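PDB 3KRE: phosphoribosylaminoimidazole-succinocarboxamide synthase from Ehrlichia chaffeensis str. Arkansas, which catalyses the ATP-dependent joining of L-aspartate to carboxyaminoimidazole ribonucleotide to form SAICAR, a step of de novo purine biosynthesis. Local coordinates for residues F187-F201 with L214-I228. Numbering follows the deposited sequence. Where two conformers were deposited one is given.
Sequences FFNVGIKLVDFKLEF and LADEISPDTCRLWDI. With EDO (1,2-ethanediol), chain G.
Strand 223-227 pairs antiparallel with strand 192-204 in the buried main sheet of the SAICAR synthetase fold, Lys193 and Trp226 exchanging two backbone hydrogen bonds (Lys193 N to Trp226 O, 2.8 Å). At the end where helix 166-189 closes in a Schellman motif, with Gly191 at positive phi, Ile228 N donates to Gly191 O. Val195 and Asp196 together face Arg224, a beta bulge: Val195 N donates to Arg224 O, whereas Arg224 N donates to Asp196 O. The bulge turns Val195 toward the partner strand, and Val195 CG2 makes a CH-pi contact over the five-membered ring of Trp226, 3.4 Å from the centroid. Asp196 OD2 is met on its syn side by Arg224 NH1 at 2.8 Å, the carboxylate and guanidinium planes standing 83° apart; Arg224 NE also pairs with Asp237. On the other face, Leu225 CD2 lies over the centre of the Phe187 ring and 3.6 Å from Leu194 CD1. Farther along, the Lys198 chain bends at chi2 and chi3, which brings NZ into a salt bridge with Asp216 OD2 at 2.8 Å. A second salt bridge joins Lys198 NZ to Glu200 OE2, an oxygen shared with Lys144. Lys198 NZ also donates to a water, 2.7 Å from NZ.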
loop_
_atom_site.group_PDB
_atom_site.type_symbol
_atom_site.label_atom_id
_atom_site.label_comp_id
_atom_site.label_asym_id
_atom_site.label_seq_id
_atom_site.Cartn_x
_atom_site.Cartn_y
_atom_site.Cartn_z
ATOM N N PHE A 187 -13.621 4.440 -2.808
ATOM C CA PHE A 187 -13.484 5.402 -1.724
ATOM C C PHE A 187 -14.412 6.597 -1.908
ATOM O O PHE A 187 -15.060 7.035 -0.969
ATOM C CB PHE A 187 -12.030 5.859 -1.565
ATOM C CG PHE A 187 -11.168 4.902 -0.787
ATOM C CD1 PHE A 187 -11.479 4.567 0.520
ATOM C CD2 PHE A 187 -10.030 4.359 -1.346
ATOM C CE1 PHE A 187 -10.660 3.702 1.258
ATOM C CE2 PHE A 187 -9.220 3.521 -0.603
ATOM C CZ PHE A 187 -9.549 3.182 0.674
ATOM N N PHE A 188 -14.531 7.090 -3.134
ATOM C CA PHE A 188 -15.411 8.224 -3.400
ATOM C C PHE A 188 -16.849 7.911 -2.981
ATOM O O PHE A 188 -17.541 8.753 -2.426
ATOM C CB PHE A 188 -15.378 8.580 -4.876
ATOM C CG PHE A 188 -16.312 9.699 -5.237
ATOM C CD1 PHE A 188 -15.902 11.010 -5.122
ATOM C CD2 PHE A 188 -17.610 9.435 -5.642
ATOM C CE1 PHE A 188 -16.771 12.059 -5.435
ATOM C CE2 PHE A 188 -18.486 10.465 -5.938
ATOM C CZ PHE A 188 -18.057 11.768 -5.852
ATOM N N ASN A 189 -17.273 6.685 -3.260
ATOM C CA ASN A 189 -18.626 6.236 -2.981
ATOM C C ASN A 189 -18.927 6.117 -1.486
ATOM O O ASN A 189 -20.075 6.104 -1.107
ATOM C CB ASN A 189 -18.938 4.944 -3.772
ATOM C CG ASN A 189 -19.075 5.224 -5.278
ATOM O OD1 ASN A 189 -19.396 6.336 -5.663
ATOM N ND2 ASN A 189 -18.825 4.221 -6.115
ATOM N N VAL A 190 -17.897 6.112 -0.651
ATOM C CA VAL A 190 -18.097 6.183 0.799
ATOM C C VAL A 190 -17.535 7.483 1.353
ATOM O O VAL A 190 -17.307 7.613 2.547
ATOM C CB VAL A 190 -17.553 4.926 1.504
ATOM C CG1 VAL A 190 -18.279 3.711 0.987
ATOM C CG2 VAL A 190 -16.011 4.835 1.329
ATOM N N GLY A 191 -17.355 8.473 0.488
ATOM C CA GLY A 191 -17.061 9.841 0.923
ATOM C C GLY A 191 -15.617 10.150 1.303
ATOM O O GLY A 191 -15.356 11.049 2.122
ATOM N N ILE A 192 -14.691 9.433 0.662
ATOM C CA ILE A 192 -13.265 9.532 0.908
ATOM C C ILE A 192 -12.539 9.771 -0.405
ATOM O O ILE A 192 -12.843 9.127 -1.417
ATOM C CB ILE A 192 -12.732 8.206 1.511
ATOM C CG1 ILE A 192 -13.319 7.999 2.930
ATOM C CG2 ILE A 192 -11.187 8.225 1.511
ATOM C CD1 ILE A 192 -12.967 6.640 3.688
ATOM N N LYS A 193 -11.591 10.710 -0.388
ATOM C CA LYS A 193 -10.751 11.001 -1.544
ATOM C C LYS A 193 -9.455 10.238 -1.413
ATOM O O LYS A 193 -8.756 10.383 -0.407
ATOM C CB LYS A 193 -10.434 12.498 -1.622
ATOM C CG LYS A 193 -9.556 12.934 -2.780
ATOM C CD LYS A 193 -10.126 12.472 -4.150
ATOM C CE LYS A 193 -9.210 12.892 -5.307
ATOM N NZ LYS A 193 -9.740 12.456 -6.665
ATOM N N LEU A 194 -9.125 9.444 -2.435
ATOM C CA LEU A 194 -7.838 8.772 -2.489
ATOM C C LEU A 194 -6.825 9.750 -3.039
ATOM O O LEU A 194 -6.821 10.045 -4.235
ATOM C CB LEU A 194 -7.896 7.562 -3.415
ATOM C CG LEU A 194 -6.645 6.719 -3.572
ATOM C CD1 LEU A 194 -6.162 6.175 -2.213
ATOM C CD2 LEU A 194 -6.924 5.543 -4.556
ATOM N N VAL A 195 -6.019 10.300 -2.143
ATOM C CA VAL A 195 -5.079 11.364 -2.481
ATOM C C VAL A 195 -3.873 10.793 -3.241
ATOM O O VAL A 195 -3.489 11.260 -4.306
ATOM C CB VAL A 195 -4.677 12.107 -1.176
ATOM C CG1 VAL A 195 -3.478 13.050 -1.389
ATOM C CG2 VAL A 195 -5.904 12.844 -0.574
ATOM N N ASP A 196 -3.271 9.759 -2.667
ATOM C CA ASP A 196 -2.178 9.061 -3.280
ATOM C C ASP A 196 -2.074 7.712 -2.586
ATOM O O ASP A 196 -2.758 7.489 -1.596
ATOM C CB ASP A 196 -0.849 9.841 -3.214
ATOM C CG ASP A 196 -0.328 10.108 -1.777
ATOM O OD1 ASP A 196 -0.412 9.239 -0.906
ATOM O OD2 ASP A 196 0.232 11.203 -1.527
ATOM N N PHE A 197 -1.253 6.828 -3.131
ATOM C CA PHE A 197 -1.002 5.536 -2.507
ATOM C C PHE A 197 0.221 4.859 -3.092
ATOM O O PHE A 197 0.717 5.289 -4.119
ATOM C CB PHE A 197 -2.233 4.620 -2.603
ATOM C CG PHE A 197 -2.614 4.241 -4.001
ATOM C CD1 PHE A 197 -2.358 2.971 -4.479
ATOM C CD2 PHE A 197 -3.257 5.122 -4.818
ATOM C CE1 PHE A 197 -2.736 2.604 -5.760
ATOM C CE2 PHE A 197 -3.657 4.756 -6.117
ATOM C CZ PHE A 197 -3.382 3.499 -6.580
ATOM N N LYS A 198 0.745 3.857 -2.367
ATOM C CA LYS A 198 1.941 3.129 -2.729
ATOM C C LYS A 198 1.567 1.667 -2.913
ATOM O O LYS A 198 0.846 1.080 -2.086
ATOM C CB LYS A 198 3.013 3.265 -1.630
ATOM C CG LYS A 198 4.347 2.533 -1.874
ATOM C CD LYS A 198 4.356 1.063 -1.459
ATOM C CE LYS A 198 4.602 0.814 0.064
ATOM N NZ LYS A 198 3.931 -0.481 0.398
ATOM N N LEU A 199 2.085 1.073 -3.986
ATOM C CA LEU A 199 1.916 -0.332 -4.305
ATOM C C LEU A 199 3.266 -1.032 -4.386
ATOM O O LEU A 199 4.275 -0.413 -4.741
ATOM C CB LEU A 199 1.254 -0.496 -5.679
ATOM C CG LEU A 199 -0.120 0.127 -5.839
ATOM C CD1 LEU A 199 -0.614 -0.116 -7.291
ATOM C CD2 LEU A 199 -1.114 -0.446 -4.771
ATOM N N GLU A 200 3.272 -2.327 -4.087
ATOM C CA GLU A 200 4.398 -3.200 -4.353
ATOM C C GLU A 200 3.882 -4.434 -5.034
ATOM O O GLU A 200 2.774 -4.909 -4.726
ATOM C CB GLU A 200 5.091 -3.629 -3.041
ATOM C CG GLU A 200 5.752 -2.456 -2.353
ATOM C CD GLU A 200 6.401 -2.854 -1.043
ATOM O OE1 GLU A 200 6.895 -4.002 -0.930
ATOM O OE2 GLU A 200 6.452 -1.983 -0.156
ATOM N N PHE A 201 4.694 -4.961 -5.934
ATOM C CA PHE A 201 4.325 -6.146 -6.682
ATOM C C PHE A 201 5.394 -7.206 -6.504
ATOM O O PHE A 201 6.556 -6.895 -6.236
ATOM C CB PHE A 201 4.225 -5.813 -8.158
ATOM C CG PHE A 201 3.032 -4.913 -8.526
ATOM C CD1 PHE A 201 1.848 -5.450 -9.017
ATOM C CD2 PHE A 201 3.132 -3.530 -8.401
ATOM C CE1 PHE A 201 0.774 -4.592 -9.354
ATOM C CE2 PHE A 201 2.039 -2.702 -8.732
ATOM C CZ PHE A 201 0.910 -3.240 -9.223
ATOM N N LEU A 214 -0.036 -8.125 -7.116
ATOM C CA LEU A 214 -0.052 -7.099 -6.091
ATOM C C LEU A 214 0.219 -7.726 -4.706
ATOM O O LEU A 214 -0.390 -8.739 -4.317
ATOM C CB LEU A 214 -1.388 -6.363 -6.067
ATOM C CG LEU A 214 -1.420 -5.103 -5.212
ATOM C CD1 LEU A 214 -0.532 -4.005 -5.816
ATOM C CD2 LEU A 214 -2.875 -4.654 -5.118
ATOM N N ALA A 215 1.119 -7.097 -3.965
ATOM C CA ALA A 215 1.564 -7.648 -2.671
ATOM C C ALA A 215 1.475 -6.579 -1.575
ATOM O O ALA A 215 0.702 -5.635 -1.698
ATOM C CB ALA A 215 2.953 -8.173 -2.838
ATOM N N ASP A 216 2.264 -6.728 -0.503
ATOM C CA ASP A 216 2.243 -5.801 0.637
ATOM C C ASP A 216 0.814 -5.548 1.118
ATOM O O ASP A 216 0.084 -6.516 1.298
ATOM C CB ASP A 216 2.990 -4.510 0.330
ATOM C CG ASP A 216 3.359 -3.752 1.599
ATOM O OD1 ASP A 216 4.026 -4.348 2.439
ATOM O OD2 ASP A 216 2.895 -2.616 1.809
ATOM N N GLU A 217 0.410 -4.296 1.345
ATOM C CA GLU A 217 -0.918 -4.024 1.861
ATOM C C GLU A 217 -1.499 -2.811 1.188
ATOM O O GLU A 217 -0.766 -1.968 0.630
ATOM C CB GLU A 217 -0.864 -3.785 3.365
ATOM C CG GLU A 217 -0.061 -2.552 3.746
ATOM C CD GLU A 217 0.060 -2.386 5.249
ATOM O OE1 GLU A 217 -0.891 -1.892 5.898
ATOM O OE2 GLU A 217 1.101 -2.779 5.783
ATOM N N ILE A 218 -2.816 -2.708 1.266
ATOM C CA ILE A 218 -3.514 -1.515 0.842
ATOM C C ILE A 218 -4.300 -1.066 2.048
ATOM O O ILE A 218 -5.319 -1.645 2.390
ATOM C CB ILE A 218 -4.463 -1.779 -0.328
ATOM C CG1 ILE A 218 -3.700 -2.457 -1.487
ATOM C CG2 ILE A 218 -5.144 -0.453 -0.768
ATOM C CD1 ILE A 218 -4.673 -3.177 -2.407
ATOM N N SER A 219 -3.816 -0.016 2.696
ATOM C CA SER A 219 -4.410 0.394 3.955
ATOM C C SER A 219 -4.132 1.874 4.202
ATOM O O SER A 219 -3.429 2.508 3.405
ATOM C CB SER A 219 -3.794 -0.440 5.086
ATOM O OG SER A 219 -2.467 0.002 5.360
ATOM N N PRO A 220 -4.614 2.406 5.342
ATOM C CA PRO A 220 -4.242 3.776 5.698
ATOM C C PRO A 220 -2.745 3.964 6.005
ATOM O O PRO A 220 -2.291 5.082 6.095
ATOM C CB PRO A 220 -5.165 4.098 6.875
ATOM C CG PRO A 220 -6.284 3.112 6.771
ATOM C CD PRO A 220 -5.696 1.894 6.209
ATOM N N ASP A 221 -1.960 2.877 6.113
ATOM C CA ASP A 221 -0.504 3.014 6.185
ATOM C C ASP A 221 0.113 3.296 4.805
ATOM O O ASP A 221 1.264 3.747 4.728
ATOM C CB ASP A 221 0.148 1.746 6.741
ATOM C CG ASP A 221 0.254 1.750 8.234
ATOM O OD1 ASP A 221 -0.432 2.550 8.920
ATOM O OD2 ASP A 221 1.104 0.978 8.719
ATOM N N THR A 222 -0.612 2.962 3.733
ATOM C CA THR A 222 -0.046 3.040 2.373
ATOM C C THR A 222 -0.863 3.930 1.400
ATOM O O THR A 222 -0.471 4.060 0.251
ATOM C CB THR A 222 0.106 1.616 1.752
ATOM O OG1 THR A 222 -1.191 1.030 1.588
ATOM C CG2 THR A 222 1.057 0.704 2.645
ATOM N N CYS A 223 -1.981 4.505 1.859
ATOM C CA CYS A 223 -2.841 5.385 1.056
ATOM C C CYS A 223 -3.098 6.653 1.849
ATOM O O CYS A 223 -3.430 6.582 3.042
ATOM C CB CYS A 223 -4.215 4.760 0.766
ATOM S SG CYS A 223 -4.191 3.138 0.042
ATOM N N ARG A 224 -2.970 7.807 1.206
ATOM C CA ARG A 224 -3.467 9.043 1.823
ATOM C C ARG A 224 -4.943 9.131 1.484
ATOM O O ARG A 224 -5.342 8.964 0.304
ATOM C CB ARG A 224 -2.757 10.285 1.325
ATOM C CG ARG A 224 -1.389 10.463 1.919
ATOM C CD ARG A 224 -0.801 11.830 1.606
ATOM N NE ARG A 224 0.409 11.983 2.361
ATOM C CZ ARG A 224 1.636 11.653 1.979
ATOM N NH1 ARG A 224 1.891 11.188 0.763
ATOM N NH2 ARG A 224 2.634 11.769 2.857
ATOM N N LEU A 225 -5.741 9.369 2.526
ATOM C CA LEU A 225 -7.217 9.231 2.456
ATOM C C LEU A 225 -7.806 10.412 3.173
ATOM O O LEU A 225 -7.600 10.559 4.365
ATOM C CB LEU A 225 -7.665 7.946 3.157
ATOM C CG LEU A 225 -7.186 6.646 2.533
ATOM C CD1 LEU A 225 -7.487 5.392 3.443
ATOM C CD2 LEU A 225 -7.691 6.407 1.078
ATOM N N TRP A 226 -8.521 11.271 2.456
ATOM C CA TRP A 226 -9.104 12.454 3.089
ATOM C C TRP A 226 -10.618 12.394 2.995
ATOM O O TRP A 226 -11.157 12.074 1.962
ATOM C CB TRP A 226 -8.665 13.753 2.407
ATOM C CG TRP A 226 -7.192 14.049 2.453
ATOM C CD1 TRP A 226 -6.227 13.332 3.088
ATOM C CD2 TRP A 226 -6.533 15.150 1.837
ATOM N NE1 TRP A 226 -5.003 13.905 2.905
ATOM C CE2 TRP A 226 -5.157 15.026 2.129
ATOM C CE3 TRP A 226 -6.963 16.223 1.041
ATOM C CZ2 TRP A 226 -4.205 15.928 1.658
ATOM C CZ3 TRP A 226 -6.010 17.139 0.587
ATOM C CH2 TRP A 226 -4.645 16.974 0.888
ATOM N N ASP A 227 -11.297 12.738 4.076
ATOM C CA ASP A 227 -12.720 12.888 4.061
ATOM C C ASP A 227 -13.071 14.003 3.065
ATOM O O ASP A 227 -12.478 15.094 3.068
ATOM C CB ASP A 227 -13.221 13.227 5.468
ATOM C CG ASP A 227 -14.719 13.419 5.495
ATOM O OD1 ASP A 227 -15.390 12.407 5.315
ATOM O OD2 ASP A 227 -15.179 14.574 5.607
ATOM N N ILE A 228 -14.012 13.736 2.169
ATOM C CA ILE A 228 -14.282 14.686 1.067
ATOM C C ILE A 228 -14.870 16.031 1.557
ATOM O O ILE A 228 -14.461 17.120 1.107
ATOM C CB ILE A 228 -15.185 14.028 -0.013
ATOM C CG1 ILE A 228 -14.314 13.126 -0.893
ATOM C CG2 ILE A 228 -15.909 15.080 -0.867
ATOM C CD1 ILE A 228 -15.089 12.204 -1.844
HETATM C C1 EDO G . 1.669 6.858 -0.189
HETATM O O1 EDO G . 1.173 8.018 0.444
HETATM C C2 EDO G . 3.181 6.897 -0.059
HETATM O O2 EDO G . 3.633 7.867 -0.988
HETATM O O HOH W 1 1.566 -0.986 -0.692
HETATM O O HOH W 2 -1.633 1.081 -1.004
HETATM O O HOH W 3 0.793 -3.039 -2.674
#